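Local structure of proline iminopeptidase-related protein (Thermus thermophilus, 2YYS) at residues A[123-128]-A[222-227]. The protein is of unknown function but belongs to the S33 peptidase family of alpha/beta hydrolases and may act as a peptidase. Sequence-based numbering, arbitrary orientation.
Sequences ILLAPW and YVLVGE
Two neighbouring parallel strands of the alpha/beta-hydrolase sheet meet here, Ile123, Leu124 and Leu125 pairing in register with Tyr222, Val223 and Leu224. Three nearly straight backbone hydrogen bonds join them: Leu124 N gives to Tyr222 O at 2.8 Å, Leu224 N to Leu124 O at 3.0 Å, and Ala126 N to Leu224 O at 2.8 Å. Leu124 thus uses both its N-H and its C=O toward this partner, while Ile123 and Leu125 make backbone hydrogen bonds on the other side, with Leu99, Ala101 and Gly103 at strand 97-102 and its end. Leu125 and Leu224 share one face of the sheet with Ile123 and Tyr222. They lie side by side and point the same way, CD2 of Leu125 resting 3.8 Å from Leu224 CB. CD1 of Leu224 turns instead to the Tyr222 ring, meeting its edge in the ring plane, and comes 4.3 Å from Ile123 CG2. Helix 262-274 packs on this face against Ile123 and Tyr222. On the reverse face Leu124 CD1 lies 4.4 Å from Val223 CG2, and helix 105-115 packs on Leu124 and Pro127. Val223 CG1, anti to its own N (chi1 176°), reaches 4.1 Å from CG of Pro127, whose ring crosses the valine at about a right angle. Ala126, with positive phi (48°), bends the chain beyond the last bond, and Val225 CG2 lies 4.1 Å from Ala126 CA. Past this bend Pro127 O and Trp128 NE1 are hydrogen-bonded to Ser232 and Thr231. Sixth and seventh in a mostly parallel sheet ordered 1-2-4-3-5-6-7-8, with helices on both faces, these strands show the alpha/beta-hydrolase arrangement.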
loop_
_atom_site.group_PDB
_atom_site.type_symbol
_atom_site.label_atom_id
_atom_site.label_comp_id
_atom_site.label_asym_id
_atom_site.label_seq_id
_atom_site.Cartn_x
_atom_site.Cartn_y
_atom_site.Cartn_z
ATOM N N ILE A 123 -2.530 9.419 2.628
ATOM C CA ILE A 123 -2.228 9.497 1.219
ATOM C C ILE A 123 -2.213 8.058 0.722
ATOM O O ILE A 123 -1.440 7.223 1.216
ATOM C CB ILE A 123 -0.872 10.205 0.979
ATOM C CG1 ILE A 123 -0.939 11.632 1.528
ATOM C CG2 ILE A 123 -0.547 10.227 -0.503
ATOM C CD1 ILE A 123 0.389 12.406 1.527
ATOM N N LEU A 124 -3.112 7.772 -0.215
ATOM C CA LEU A 124 -3.221 6.473 -0.857
ATOM C C LEU A 124 -2.515 6.501 -2.212
ATOM O O LEU A 124 -2.948 7.179 -3.151
ATOM C CB LEU A 124 -4.692 6.107 -1.044
ATOM C CG LEU A 124 -5.632 6.336 0.149
ATOM C CD1 LEU A 124 -7.081 5.930 -0.201
ATOM C CD2 LEU A 124 -5.159 5.571 1.360
ATOM N N LEU A 125 -1.411 5.769 -2.299
ATOM C CA LEU A 125 -0.678 5.623 -3.541
ATOM C C LEU A 125 -1.128 4.357 -4.231
ATOM O O LEU A 125 -1.042 3.270 -3.656
ATOM C CB LEU A 125 0.821 5.554 -3.269
ATOM C CG LEU A 125 1.397 6.627 -2.346
ATOM C CD1 LEU A 125 2.856 6.324 -2.048
ATOM C CD2 LEU A 125 1.263 8.002 -2.947
ATOM N N ALA A 126 -1.575 4.480 -5.473
ATOM C CA ALA A 126 -1.932 3.312 -6.265
ATOM C C ALA A 126 -2.827 2.352 -5.480
ATOM O O ALA A 126 -2.526 1.170 -5.341
ATOM C CB ALA A 126 -0.673 2.607 -6.701
ATOM N N PRO A 127 -3.945 2.847 -4.978
ATOM C CA PRO A 127 -4.789 2.030 -4.104
ATOM C C PRO A 127 -5.370 0.819 -4.830
ATOM O O PRO A 127 -5.745 0.917 -6.010
ATOM C CB PRO A 127 -5.898 2.997 -3.697
ATOM C CG PRO A 127 -5.974 3.959 -4.879
ATOM C CD PRO A 127 -4.533 4.171 -5.244
ATOM N N TRP A 128 -5.391 -0.312 -4.126
ATOM C CA TRP A 128 -6.126 -1.511 -4.526
ATOM C C TRP A 128 -7.285 -1.673 -3.544
ATOM O O TRP A 128 -7.065 -1.812 -2.337
ATOM C CB TRP A 128 -5.266 -2.785 -4.442
ATOM C CG TRP A 128 -4.099 -2.878 -5.384
ATOM C CD1 TRP A 128 -3.659 -1.924 -6.255
ATOM C CD2 TRP A 128 -3.221 -4.002 -5.550
ATOM N NE1 TRP A 128 -2.560 -2.379 -6.936
ATOM C CE2 TRP A 128 -2.268 -3.650 -6.524
ATOM C CE3 TRP A 128 -3.138 -5.269 -4.964
ATOM C CZ2 TRP A 128 -1.256 -4.514 -6.929
ATOM C CZ3 TRP A 128 -2.133 -6.129 -5.365
ATOM C CH2 TRP A 128 -1.205 -5.748 -6.341
ATOM N N TYR A 222 -5.885 11.882 0.131
ATOM C CA TYR A 222 -5.423 12.161 -1.225
ATOM C C TYR A 222 -5.145 10.844 -1.933
ATOM O O TYR A 222 -4.648 9.900 -1.323
ATOM C CB TYR A 222 -4.121 12.973 -1.189
ATOM C CG TYR A 222 -4.191 14.358 -1.789
ATOM C CD1 TYR A 222 -4.885 15.371 -1.135
ATOM C CD2 TYR A 222 -3.544 14.663 -3.001
ATOM C CE1 TYR A 222 -4.950 16.661 -1.664
ATOM C CE2 TYR A 222 -3.602 15.958 -3.553
ATOM C CZ TYR A 222 -4.312 16.957 -2.873
ATOM O OH TYR A 222 -4.394 18.251 -3.373
ATOM N N VAL A 223 -5.443 10.801 -3.222
ATOM C CA VAL A 223 -5.148 9.657 -4.052
ATOM C C VAL A 223 -4.153 10.091 -5.125
ATOM O O VAL A 223 -4.384 11.061 -5.840
ATOM C CB VAL A 223 -6.413 9.085 -4.717
ATOM C CG1 VAL A 223 -6.053 7.948 -5.649
ATOM C CG2 VAL A 223 -7.421 8.616 -3.657
ATOM N N LEU A 224 -3.042 9.368 -5.199
ATOM C CA LEU A 224 -2.020 9.543 -6.227
ATOM C C LEU A 224 -1.863 8.222 -6.937
ATOM O O LEU A 224 -1.685 7.192 -6.292
ATOM C CB LEU A 224 -0.664 9.890 -5.611
ATOM C CG LEU A 224 -0.286 11.337 -5.341
ATOM C CD1 LEU A 224 -1.245 11.980 -4.391
ATOM C CD2 LEU A 224 1.134 11.395 -4.775
ATOM N N VAL A 225 -1.902 8.247 -8.260
ATOM C CA VAL A 225 -1.854 7.017 -9.032
ATOM C C VAL A 225 -1.242 7.254 -10.411
ATOM O O VAL A 225 -1.320 8.344 -10.961
ATOM C CB VAL A 225 -3.280 6.416 -9.145
ATOM C CG1 VAL A 225 -4.192 7.321 -9.968
ATOM C CG2 VAL A 225 -3.251 5.002 -9.713
ATOM N N GLY A 226 -0.640 6.218 -10.973
ATOM C CA GLY A 226 -0.051 6.317 -12.299
ATOM C C GLY A 226 -1.113 6.032 -13.335
ATOM O O GLY A 226 -1.878 5.091 -13.196
ATOM N N GLU A 227 -1.161 6.841 -14.378
ATOM C CA GLU A 227 -2.094 6.616 -15.486
ATOM C C GLU A 227 -1.969 5.240 -16.124
ATOM O O GLU A 227 -2.956 4.680 -16.622
ATOM C CB GLU A 227 -1.822 7.664 -16.548
ATOM C CG GLU A 227 -2.733 7.638 -17.751
ATOM C CD GLU A 227 -2.215 8.612 -18.791
ATOM O OE1 GLU A 227 -1.128 8.322 -19.396
ATOM O OE2 GLU A 227 -2.869 9.682 -18.921
#